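Local coordinates for aromatic-amino-acid:2-oxoglutarate transaminase (PDB 6HND), which probably transfers amino groups between aromatic amino acids and 2-oxoglutarate, using pyridoxal 5'-phosphate as its cofactor, at residues D281-L286 with F339-A344; R144-R149 with D393-W398; L404-R409 with C492-N497; L310-Y315 with W398-R403. One frame throughout, in Å; residues are numbered along the deposited sequence.

Interaction 1: residues D281-L286 with F339-A344; sequences DPYGYL and FSKLFA. With PLP (pyridoxal-5'-phosphate), chain E.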
# COMPACT_ATOMS: atom_id res chain seq x y z
N ASP B 281 17.56 3.20 6.82
CA ASP B 281 17.90 3.20 8.26
C ASP B 281 16.70 2.73 9.08
O ASP B 281 16.10 3.50 9.82
CB ASP B 281 18.37 4.60 8.72
CG ASP B 281 19.07 4.52 10.06
OD1 ASP B 281 19.89 3.58 10.21
OD2 ASP B 281 18.77 5.37 10.95
N PRO B 282 16.33 1.43 9.02
CA PRO B 282 15.26 0.90 9.86
C PRO B 282 15.55 0.75 11.37
O PRO B 282 14.59 0.75 12.12
CB PRO B 282 14.98 -0.45 9.21
CG PRO B 282 16.30 -0.84 8.58
CD PRO B 282 16.91 0.45 8.10
N TYR B 283 16.80 0.70 11.82
CA TYR B 283 17.12 0.49 13.27
C TYR B 283 18.41 1.20 13.69
O TYR B 283 18.99 0.78 14.71
CB TYR B 283 17.21 -1.01 13.59
CG TYR B 283 17.72 -1.81 12.42
CD1 TYR B 283 18.86 -1.40 11.77
CD2 TYR B 283 17.01 -2.89 11.91
CE1 TYR B 283 19.31 -2.05 10.65
CE2 TYR B 283 17.44 -3.54 10.77
CZ TYR B 283 18.59 -3.11 10.13
OH TYR B 283 19.09 -3.72 9.02
N GLY B 284 18.81 2.26 12.99
CA GLY B 284 19.99 3.08 13.32
C GLY B 284 19.79 3.82 14.63
O GLY B 284 20.77 4.37 15.15
N TYR B 285 18.56 3.87 15.13
CA TYR B 285 18.26 4.51 16.43
C TYR B 285 18.63 3.54 17.55
O TYR B 285 18.90 4.01 18.67
CB TYR B 285 16.81 4.99 16.53
CG TYR B 285 16.46 6.04 15.51
CD1 TYR B 285 16.97 7.31 15.63
CD2 TYR B 285 15.63 5.77 14.43
CE1 TYR B 285 16.69 8.30 14.71
CE2 TYR B 285 15.33 6.76 13.50
CZ TYR B 285 15.87 8.02 13.64
OH TYR B 285 15.64 9.02 12.75
N LEU B 286 18.68 2.24 17.25
CA LEU B 286 19.05 1.19 18.24
C LEU B 286 20.57 1.07 18.29
O LEU B 286 21.11 0.12 17.74
CB LEU B 286 18.36 -0.12 17.85
CG LEU B 286 16.84 -0.01 17.70
CD1 LEU B 286 16.26 -1.31 17.15
CD2 LEU B 286 16.16 0.38 19.01
N PHE B 339 8.34 2.36 10.68
CA PHE B 339 7.87 2.12 12.07
C PHE B 339 7.92 0.62 12.34
O PHE B 339 7.49 0.23 13.42
CB PHE B 339 6.47 2.70 12.30
CG PHE B 339 6.41 4.21 12.21
CD1 PHE B 339 6.83 4.99 13.26
CD2 PHE B 339 5.94 4.83 11.07
CE1 PHE B 339 6.78 6.38 13.18
CE2 PHE B 339 5.91 6.21 10.98
CZ PHE B 339 6.32 6.99 12.03
N SER B 340 8.41 -0.17 11.39
CA SER B 340 8.40 -1.65 11.47
C SER B 340 9.20 -2.13 12.69
O SER B 340 8.73 -2.98 13.45
CB SER B 340 8.89 -2.28 10.19
OG SER B 340 7.90 -2.18 9.17
N LYS B 341 10.41 -1.61 12.87
CA LYS B 341 11.36 -2.21 13.81
C LYS B 341 11.33 -1.44 15.14
O LYS B 341 11.72 -2.00 16.16
CB LYS B 341 12.72 -2.44 13.12
CG LYS B 341 12.66 -3.03 11.70
CD LYS B 341 13.21 -4.45 11.51
CE LYS B 341 12.88 -5.13 10.16
NZ LYS B 341 13.40 -4.38 9.00
N LEU B 342 10.75 -0.23 15.16
CA LEU B 342 10.64 0.57 16.37
C LEU B 342 9.22 0.51 16.96
O LEU B 342 9.08 0.92 18.11
CB LEU B 342 10.92 2.04 16.05
CG LEU B 342 12.37 2.45 15.81
CD1 LEU B 342 12.44 3.92 15.48
CD2 LEU B 342 13.21 2.12 17.04
N PHE B 343 8.18 0.20 16.17
CA PHE B 343 6.78 0.14 16.63
C PHE B 343 6.24 -1.27 16.33
O PHE B 343 6.16 -2.05 17.30
CB PHE B 343 5.98 1.29 16.01
CG PHE B 343 4.66 1.61 16.68
CD1 PHE B 343 3.66 0.64 16.79
CD2 PHE B 343 4.40 2.88 17.16
CE1 PHE B 343 2.45 0.94 17.37
CE2 PHE B 343 3.19 3.17 17.75
CZ PHE B 343 2.22 2.21 17.86
N ALA B 344 5.94 -1.61 15.07
CA ALA B 344 5.58 -3.00 14.68
C ALA B 344 5.57 -3.18 13.15
O ALA B 344 5.13 -2.32 12.41
CB ALA B 344 4.24 -3.33 15.26
N1 PLP E . 15.64 -2.62 4.86
C2 PLP E . 16.32 -3.25 5.81
C2A PLP E . 17.80 -3.05 5.82
C3 PLP E . 15.66 -4.04 6.78
O3 PLP E . 16.40 -4.68 7.74
C4 PLP E . 14.25 -4.18 6.73
C4A PLP E . 13.55 -4.93 7.81
C5 PLP E . 13.56 -3.48 5.72
C6 PLP E . 14.29 -2.75 4.82
C5A PLP E . 12.07 -3.62 5.50
O4P PLP E . 11.23 -2.90 6.44
P PLP E . 9.62 -2.88 6.23
O1P PLP E . 9.38 -2.82 4.73
O2P PLP E . 9.24 -1.63 7.02
O3P PLP E . 9.10 -4.14 6.83
O HOH W 1 11.53 1.18 12.59
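The ring of Tyr283 is met at its edge by the aliphatic chain of Lys341, with CD of the lysine 4.1 Å from Tyr283 CD2, while CG of the neighbouring Pro282 covers one face toward the rim. The two side chains run side by side and point the same way, toward the cofactor. Pro282 also touches the pyridine ring, its CG 3.7 Å from PLP C2, and as a rigid, apolar residue it suits a place against a flat heterocycle. Lys341 is bonded covalently: its NZ lies 1.3 Å from PLP C4A, the internal aldimine (Schiff base) of this aminotransferase family. Bends at chi2 (-113°) and chi4 (59°) carry the long chain from its loop to C4A. Tyr283 OH shares a hydrogen bond with PLP O3 at 3.1 Å, and at the far end of the cofactor Ser340 OG donates to the phosphate oxygen O2P at 2.6 Å. Tyr130 of the second subunit adds a further bond to PLP. A water joins the backbones, giving a hydrogen to Pro282 O and accepting one from Lys341 N. Beyond it, Tyr283 to Leu286 form a type I beta turn that sets two apolar surfaces against the forked end of Leu342: its CD1 reaches Tyr285 CD2 at 3.8 Å, and its CD2 lies 4.0 Å from Leu286 CD2.

Interaction 2: residues R144-R149 with D393-W398; sequences RDFIIR and DGWLEW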
# COMPACT_ATOMS: atom_id res chain seq x y z
N ARG B 144 8.50 15.36 10.24
CA ARG B 144 9.41 16.54 10.07
C ARG B 144 10.13 16.80 11.40
O ARG B 144 11.36 16.86 11.40
CB ARG B 144 8.68 17.81 9.63
CG ARG B 144 8.12 17.74 8.22
CD ARG B 144 7.45 19.02 7.70
NE ARG B 144 6.71 18.69 6.48
CZ ARG B 144 5.38 18.58 6.36
NH1 ARG B 144 4.57 18.81 7.37
NH2 ARG B 144 4.87 18.26 5.18
N ASP B 145 9.38 16.95 12.49
CA ASP B 145 9.89 17.35 13.82
C ASP B 145 10.92 16.33 14.31
O ASP B 145 11.97 16.75 14.83
CB ASP B 145 8.73 17.55 14.79
CG ASP B 145 7.88 18.78 14.46
OD1 ASP B 145 8.32 19.57 13.62
OD2 ASP B 145 6.78 18.93 15.04
N PHE B 146 10.63 15.04 14.10
CA PHE B 146 11.47 13.89 14.51
C PHE B 146 12.79 13.95 13.76
O PHE B 146 13.84 13.74 14.39
CB PHE B 146 10.75 12.56 14.26
CG PHE B 146 11.51 11.33 14.68
CD1 PHE B 146 11.62 10.99 16.03
CD2 PHE B 146 12.08 10.50 13.74
CE1 PHE B 146 12.32 9.87 16.41
CE2 PHE B 146 12.79 9.37 14.13
CZ PHE B 146 12.91 9.05 15.47
N ILE B 147 12.74 14.18 12.44
CA ILE B 147 13.96 14.27 11.58
C ILE B 147 14.73 15.56 11.92
O ILE B 147 15.96 15.51 11.98
CB ILE B 147 13.58 14.14 10.09
CG1 ILE B 147 13.43 12.67 9.71
CG2 ILE B 147 14.59 14.80 9.16
CD1 ILE B 147 14.75 11.94 9.56
N ILE B 148 14.06 16.67 12.20
CA ILE B 148 14.76 17.90 12.64
C ILE B 148 15.54 17.57 13.93
O ILE B 148 16.72 17.91 14.00
CB ILE B 148 13.78 19.09 12.80
CG1 ILE B 148 13.25 19.57 11.44
CG2 ILE B 148 14.43 20.22 13.57
CD1 ILE B 148 12.10 20.59 11.55
N ARG B 149 14.92 16.86 14.88
CA ARG B 149 15.56 16.52 16.18
C ARG B 149 16.76 15.57 15.97
O ARG B 149 17.83 15.82 16.55
CB ARG B 149 14.49 15.94 17.13
CG ARG B 149 14.95 15.79 18.57
CD ARG B 149 14.97 17.10 19.36
NE ARG B 149 14.96 16.87 20.80
CZ ARG B 149 15.97 17.14 21.64
NH1 ARG B 149 17.12 17.64 21.20
NH2 ARG B 149 15.84 16.88 22.93
N ASP B 393 10.27 13.75 21.84
CA ASP B 393 11.23 13.42 22.92
C ASP B 393 10.70 12.17 23.62
O ASP B 393 11.48 11.23 23.83
CB ASP B 393 11.56 14.63 23.81
CG ASP B 393 12.61 15.54 23.19
OD1 ASP B 393 12.82 15.44 21.96
OD2 ASP B 393 13.24 16.31 23.92
N GLY B 394 9.40 12.13 23.88
CA GLY B 394 8.77 10.98 24.54
C GLY B 394 8.93 9.71 23.72
O GLY B 394 9.13 8.64 24.31
N TRP B 395 8.88 9.83 22.39
CA TRP B 395 9.03 8.70 21.45
C TRP B 395 10.49 8.25 21.47
O TRP B 395 10.74 7.01 21.54
CB TRP B 395 8.51 9.08 20.06
CG TRP B 395 8.64 8.01 19.03
CD1 TRP B 395 9.34 8.09 17.86
CD2 TRP B 395 8.07 6.69 19.07
NE1 TRP B 395 9.25 6.91 17.18
CE2 TRP B 395 8.49 6.03 17.90
CE3 TRP B 395 7.26 6.00 19.97
CZ2 TRP B 395 8.11 4.72 17.61
CZ3 TRP B 395 6.89 4.69 19.69
CH2 TRP B 395 7.32 4.06 18.52
N LEU B 396 11.42 9.21 21.48
CA LEU B 396 12.87 8.93 21.70
C LEU B 396 13.07 8.15 23.01
O LEU B 396 13.86 7.20 23.02
CB LEU B 396 13.66 10.24 21.69
CG LEU B 396 13.91 10.85 20.31
CD1 LEU B 396 14.46 12.27 20.43
CD2 LEU B 396 14.86 9.98 19.48
N GLU B 397 12.37 8.52 24.09
CA GLU B 397 12.50 7.84 25.40
C GLU B 397 12.02 6.39 25.24
O GLU B 397 12.65 5.50 25.82
CB GLU B 397 11.73 8.57 26.50
CG GLU B 397 12.28 9.94 26.87
CD GLU B 397 13.63 9.99 27.57
OE1 GLU B 397 14.20 8.90 27.87
OE2 GLU B 397 14.12 11.13 27.80
N TRP B 398 10.97 6.14 24.47
CA TRP B 398 10.54 4.75 24.14
C TRP B 398 11.62 4.03 23.29
O TRP B 398 11.90 2.84 23.54
CB TRP B 398 9.17 4.75 23.47
CG TRP B 398 8.82 3.41 22.91
CD1 TRP B 398 9.06 2.97 21.64
CD2 TRP B 398 8.22 2.31 23.61
NE1 TRP B 398 8.64 1.68 21.51
CE2 TRP B 398 8.11 1.25 22.69
CE3 TRP B 398 7.73 2.14 24.91
CZ2 TRP B 398 7.55 0.02 23.04
CZ3 TRP B 398 7.15 0.94 25.24
CH2 TRP B 398 7.09 -0.12 24.33
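Arg149 reaches Asp393 through two torsions: at chi1 CG lies opposite the backbone N, and a bend at chi2 (77°) turns the chain so that the guanidinium presents its side to the carboxylate. NE then donates to Asp393 OD1 at 2.8 Å, on the syn lone pair, and NH2 donates to Asp393 OD2, also at 2.8 Å. Both bonds are nearly straight and both oxygens lie close to the guanidinium plane, so this two-pronged salt bridge fixes the rotation of both groups. It sits at the partly exposed margin of the contact, a place that suits charged residues. The helices are 137-151 and 392-418, whose short segments cross at -68° with axes 11.1 Å apart; 392-418 is probably the long helix that links the large and small domains in this fold. Deeper in, apolar groups take over. The Phe146 ring meets the five-membered ring of Trp395 obliquely, planes at 58°, and its CE1 comes 3.8 Å from Trp395 CD1, at the indole edge. Leu396 divides its branches between the aromatic ring and the aliphatic part of Arg149, CD2 lying 4.0 Å from Phe146 CE1 and CD1 4.0 Å from Arg149 CG. Phe146 also meets Tyr285 edge-to-face.

Interaction 3: residues L404-R409 with C492-N497; sequences LNYSYR and CYALAN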
# COMPACT_ATOMS: atom_id res chain seq x y z
N LEU B 404 18.01 -0.55 25.26
CA LEU B 404 18.53 -1.28 26.45
C LEU B 404 18.28 -2.76 26.28
O LEU B 404 19.21 -3.52 26.62
CB LEU B 404 17.84 -0.80 27.73
CG LEU B 404 18.40 0.47 28.35
CD1 LEU B 404 17.73 0.73 29.69
CD2 LEU B 404 19.91 0.38 28.49
N ASN B 405 17.07 -3.14 25.87
CA ASN B 405 16.71 -4.57 25.62
C ASN B 405 17.67 -5.15 24.57
O ASN B 405 18.27 -6.22 24.81
CB ASN B 405 15.30 -4.73 25.07
CG ASN B 405 14.30 -5.25 26.08
OD1 ASN B 405 14.04 -6.45 26.14
ND2 ASN B 405 13.72 -4.34 26.85
N TYR B 406 17.75 -4.49 23.41
CA TYR B 406 18.56 -4.89 22.24
C TYR B 406 20.02 -4.99 22.67
O TYR B 406 20.68 -5.98 22.28
CB TYR B 406 18.32 -3.94 21.06
CG TYR B 406 17.13 -4.33 20.22
CD1 TYR B 406 17.22 -5.35 19.30
CD2 TYR B 406 15.90 -3.70 20.35
CE1 TYR B 406 16.13 -5.74 18.53
CE2 TYR B 406 14.81 -4.06 19.58
CZ TYR B 406 14.93 -5.08 18.65
OH TYR B 406 13.88 -5.46 17.89
N SER B 407 20.50 -4.01 23.44
CA SER B 407 21.88 -3.97 23.95
C SER B 407 22.12 -5.22 24.79
O SER B 407 23.16 -5.88 24.57
CB SER B 407 22.18 -2.73 24.73
OG SER B 407 23.47 -2.81 25.34
N TYR B 408 21.23 -5.53 25.73
CA TYR B 408 21.40 -6.72 26.60
C TYR B 408 21.37 -7.97 25.70
O TYR B 408 22.26 -8.84 25.87
CB TYR B 408 20.35 -6.74 27.72
CG TYR B 408 20.48 -7.89 28.68
CD1 TYR B 408 21.56 -7.98 29.55
CD2 TYR B 408 19.53 -8.91 28.73
CE1 TYR B 408 21.70 -9.04 30.44
CE2 TYR B 408 19.66 -9.97 29.61
CZ TYR B 408 20.75 -10.04 30.47
OH TYR B 408 20.89 -11.06 31.35
N ARG B 409 20.41 -8.04 24.76
CA ARG B 409 20.20 -9.22 23.89
C ARG B 409 21.47 -9.46 23.08
O ARG B 409 21.97 -10.62 23.07
CB ARG B 409 18.97 -9.05 22.98
CG ARG B 409 17.65 -9.38 23.65
CD ARG B 409 16.47 -8.79 22.90
NE ARG B 409 15.22 -9.27 23.45
CZ ARG B 409 14.52 -10.26 22.94
NH1 ARG B 409 14.87 -10.83 21.80
NH2 ARG B 409 13.42 -10.66 23.55
N CYS B 492 19.95 -13.05 14.13
CA CYS B 492 19.02 -12.03 14.65
C CYS B 492 18.52 -12.43 16.04
O CYS B 492 17.93 -13.52 16.16
CB CYS B 492 17.86 -11.81 13.70
SG CYS B 492 16.71 -10.57 14.35
N TYR B 493 18.72 -11.54 17.03
CA TYR B 493 18.36 -11.72 18.47
C TYR B 493 17.11 -10.89 18.79
O TYR B 493 16.86 -10.58 19.96
CB TYR B 493 19.55 -11.33 19.36
CG TYR B 493 20.22 -10.05 18.96
CD1 TYR B 493 19.70 -8.83 19.36
CD2 TYR B 493 21.32 -10.04 18.12
CE1 TYR B 493 20.27 -7.63 18.98
CE2 TYR B 493 21.94 -8.85 17.76
CZ TYR B 493 21.41 -7.64 18.19
OH TYR B 493 21.96 -6.47 17.80
N ALA B 494 16.34 -10.52 17.77
CA ALA B 494 15.11 -9.71 17.92
C ALA B 494 13.92 -10.62 18.21
O ALA B 494 13.00 -10.16 18.88
CB ALA B 494 14.89 -8.86 16.68
N LEU B 495 13.95 -11.87 17.74
CA LEU B 495 12.74 -12.74 17.72
C LEU B 495 12.58 -13.45 19.07
O LEU B 495 11.44 -13.63 19.52
CB LEU B 495 12.82 -13.74 16.55
CG LEU B 495 11.59 -13.77 15.61
CD1 LEU B 495 11.54 -15.07 14.85
CD2 LEU B 495 10.26 -13.54 16.34
N ALA B 496 13.67 -13.86 19.70
CA ALA B 496 13.64 -14.71 20.91
C ALA B 496 12.66 -14.13 21.94
O ALA B 496 12.61 -12.92 22.03
CB ALA B 496 15.03 -14.79 21.48
N ASN B 497 11.96 -14.98 22.69
CA ASN B 497 10.97 -14.62 23.76
C ASN B 497 11.69 -14.24 25.06
O ASN B 497 11.12 -13.45 25.83
CB ASN B 497 9.98 -15.76 24.05
CG ASN B 497 9.14 -16.12 22.84
OD1 ASN B 497 8.37 -15.30 22.36
ND2 ASN B 497 9.30 -17.33 22.33
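Arg409, on the long helix 392-418, grips the backbone of the loop that joins strand 488-492 to helix 499-518, tying the helix to the loop within the C-terminal part of the aminotransferase fold. The guanidinium takes Ala496 O end-on, with NH2 at 2.8 Å and NH1 at 3.1 Å, both from the same face of the carbonyl plane. NH1 also donates to Tyr493 O at 2.7 Å, so one nitrogen serves two carbonyls that the turning loop brings together. Both oxygens lie almost in the guanidinium plane, which fixes how the flat group is turned; an arginine suits this task because its N-H groups fan out in one plane. Its chain is extended from CG to NE, which gives it the length to reach both carbonyls. Along the way, Arg409 CB packs against Tyr493 CD1 at 3.7 Å. One helical turn earlier, Tyr406 turns its edge to the same loop: its CD1 is 3.8 Å from Tyr493 CE1, and its CE1 is 3.8 Å from the small CB of Ala494. Further out, Ile502 of helix 499-518 touches both Arg409 and Ala496. The second subunit covers this region, its Phe50 stacking on Tyr406. Within the loop, Ala494 N donates to Cys492 SG at 3.4 Å, with an N-H...S angle of 154°.

Interaction 4: residues L310-Y315 with W398-R403; sequences LEIDDY and WILKMR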
# COMPACT_ATOMS: atom_id res chain seq x y z
N LEU B 310 20.74 6.59 29.91
CA LEU B 310 21.19 7.48 28.81
C LEU B 310 20.14 8.59 28.61
O LEU B 310 18.95 8.25 28.47
CB LEU B 310 21.36 6.61 27.56
CG LEU B 310 22.48 7.00 26.59
CD1 LEU B 310 22.22 6.41 25.22
CD2 LEU B 310 22.63 8.49 26.49
N GLU B 311 20.53 9.86 28.63
CA GLU B 311 19.61 11.02 28.46
C GLU B 311 19.56 11.37 26.97
O GLU B 311 20.52 11.01 26.28
CB GLU B 311 20.07 12.24 29.28
CG GLU B 311 20.17 11.99 30.79
CD GLU B 311 18.84 11.72 31.49
OE1 GLU B 311 18.04 12.66 31.60
OE2 GLU B 311 18.61 10.56 31.92
N ILE B 312 18.53 12.07 26.52
CA ILE B 312 18.28 12.33 25.07
C ILE B 312 19.46 13.11 24.46
O ILE B 312 19.98 12.68 23.42
CB ILE B 312 16.94 13.07 24.85
CG1 ILE B 312 15.74 12.16 25.15
CG2 ILE B 312 16.88 13.63 23.43
CD1 ILE B 312 14.38 12.75 24.80
N ASP B 313 19.84 14.23 25.07
CA ASP B 313 20.88 15.15 24.53
C ASP B 313 22.17 14.36 24.26
O ASP B 313 22.79 14.55 23.18
CB ASP B 313 21.12 16.34 25.47
CG ASP B 313 19.98 17.37 25.46
OD1 ASP B 313 19.19 17.39 24.46
OD2 ASP B 313 19.88 18.15 26.46
N ASP B 314 22.54 13.50 25.21
CA ASP B 314 23.82 12.74 25.16
C ASP B 314 23.69 11.70 24.03
O ASP B 314 24.63 11.58 23.22
CB ASP B 314 24.15 12.16 26.55
CG ASP B 314 25.39 11.28 26.59
OD1 ASP B 314 26.24 11.38 25.67
OD2 ASP B 314 25.49 10.46 27.53
N TYR B 315 22.53 11.03 23.95
CA TYR B 315 22.18 10.08 22.86
C TYR B 315 22.34 10.78 21.50
O TYR B 315 23.12 10.33 20.65
CB TYR B 315 20.75 9.57 23.05
CG TYR B 315 20.21 8.78 21.88
CD1 TYR B 315 20.76 7.56 21.51
CD2 TYR B 315 19.13 9.25 21.15
CE1 TYR B 315 20.26 6.82 20.46
CE2 TYR B 315 18.59 8.51 20.12
CZ TYR B 315 19.16 7.30 19.76
OH TYR B 315 18.63 6.58 18.73
N TRP B 398 10.97 6.14 24.47
CA TRP B 398 10.54 4.75 24.14
C TRP B 398 11.62 4.03 23.29
O TRP B 398 11.90 2.84 23.54
CB TRP B 398 9.17 4.75 23.47
CG TRP B 398 8.82 3.41 22.91
CD1 TRP B 398 9.06 2.97 21.64
CD2 TRP B 398 8.22 2.31 23.61
NE1 TRP B 398 8.64 1.68 21.51
CE2 TRP B 398 8.11 1.25 22.69
CE3 TRP B 398 7.73 2.14 24.91
CZ2 TRP B 398 7.55 0.02 23.04
CZ3 TRP B 398 7.15 0.94 25.24
CH2 TRP B 398 7.09 -0.12 24.33
N ILE B 399 12.25 4.71 22.35
CA ILE B 399 13.36 4.12 21.53
C ILE B 399 14.53 3.75 22.45
O ILE B 399 15.12 2.69 22.25
CB ILE B 399 13.75 5.09 20.38
CG1 ILE B 399 12.65 5.14 19.32
CG2 ILE B 399 15.10 4.73 19.78
CD1 ILE B 399 12.62 6.41 18.47
N LEU B 400 14.84 4.58 23.45
CA LEU B 400 15.95 4.30 24.41
C LEU B 400 15.62 3.09 25.29
O LEU B 400 16.55 2.27 25.54
CB LEU B 400 16.27 5.56 25.21
CG LEU B 400 16.83 6.72 24.39
CD1 LEU B 400 17.13 7.90 25.29
CD2 LEU B 400 18.06 6.29 23.61
N LYS B 401 14.37 2.89 25.69
CA LYS B 401 13.98 1.66 26.44
C LYS B 401 14.24 0.43 25.57
O LYS B 401 14.82 -0.57 26.08
CB LYS B 401 12.52 1.67 26.88
CG LYS B 401 12.15 2.68 27.95
CD LYS B 401 10.74 2.50 28.41
CE LYS B 401 10.37 3.39 29.57
NZ LYS B 401 10.48 4.82 29.21
N MET B 402 13.86 0.50 24.29
CA MET B 402 14.06 -0.61 23.33
C MET B 402 15.56 -0.84 23.14
O MET B 402 15.96 -2.00 23.04
CB MET B 402 13.44 -0.32 21.96
CG MET B 402 11.96 0.00 22.00
SD MET B 402 11.01 -1.12 20.96
CE MET B 402 11.98 -1.10 19.45
N ARG B 403 16.35 0.24 23.08
CA ARG B 403 17.83 0.20 22.94
C ARG B 403 18.43 -0.73 24.00
O ARG B 403 19.29 -1.61 23.62
CB ARG B 403 18.39 1.62 23.05
CG ARG B 403 19.90 1.68 23.01
CD ARG B 403 20.41 3.10 22.97
NE ARG B 403 21.85 3.07 23.18
CZ ARG B 403 22.44 2.91 24.37
NH1 ARG B 403 21.75 2.77 25.49
NH2 ARG B 403 23.76 2.90 24.42
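Leu400 projects from helix 392-418 toward Leu310 and Tyr315. From CB, its chain continues with CG opposite the carbonyl carbon (chi1 -66°), and the fork at CG then sends the two methyls to different partners. CD1 comes 3.7 Å from the backbone oxygen of Leu310 and also brushes Ile312 CG1. CD2 settles over the face of the Tyr315 ring, 3.7 Å from its centroid and only 12° off the normal, a CH-pi contact close to the ring centre. A leucine suits the place because its branched end can meet two surfaces at once. The partners lie where the loop through Leu310 and Glu311 passes into helix 312-319, with Glu311 at the N-cap position, so the contact sets the start of that short helix against the first half of helix 392-418, probably the long interdomain helix of the aminotransferase fold. One turn after Leu400, Arg403 runs out extended from CG to NE and turns one face of its guanidinium to Leu310, whose CD1 stands 3.6 Å from Arg403 CZ, over the centre of the group. Tyr315 OH also approaches Ile399 CG2 at 4.1 Å. Two polar atoms find partners outside the segments: Tyr315 OH at the carbonyl of Tyr285, and Arg403 NE at Thr287 OG1. Between the segments, then, attraction comes chiefly from dispersion between methyls and the faces of flat groups, which depends on close fit, while the hydrogen bonds to Tyr285 and Thr287 probably limit how those faces can turn.

Overall arrangement
Interactions 2, 4 and 3 follow one another along helix 392-418; interactions 2 and 4 share Trp398 and lie 11 Å apart between centres, whereas interactions 2 and 3 are 22 Å apart. Interaction 1 holds the PLP-bearing lysine, and its centre is 13 Å from that of each of the others. Helix 392-418 packs on it: Tyr285 CB lies 3.7 Å from Ile399 CG2, and Leu286 CD1 lies 4.0 Å from Tyr406 CE2. Ile312 joins interactions 2 and 4, its CD1 3.4 Å from Asp393 O. Side chains of interactions 2 and 3 remain about 12 Å (Trp395) and 10 Å (Ala494) from PLP, consistent with a second layer around the pocket.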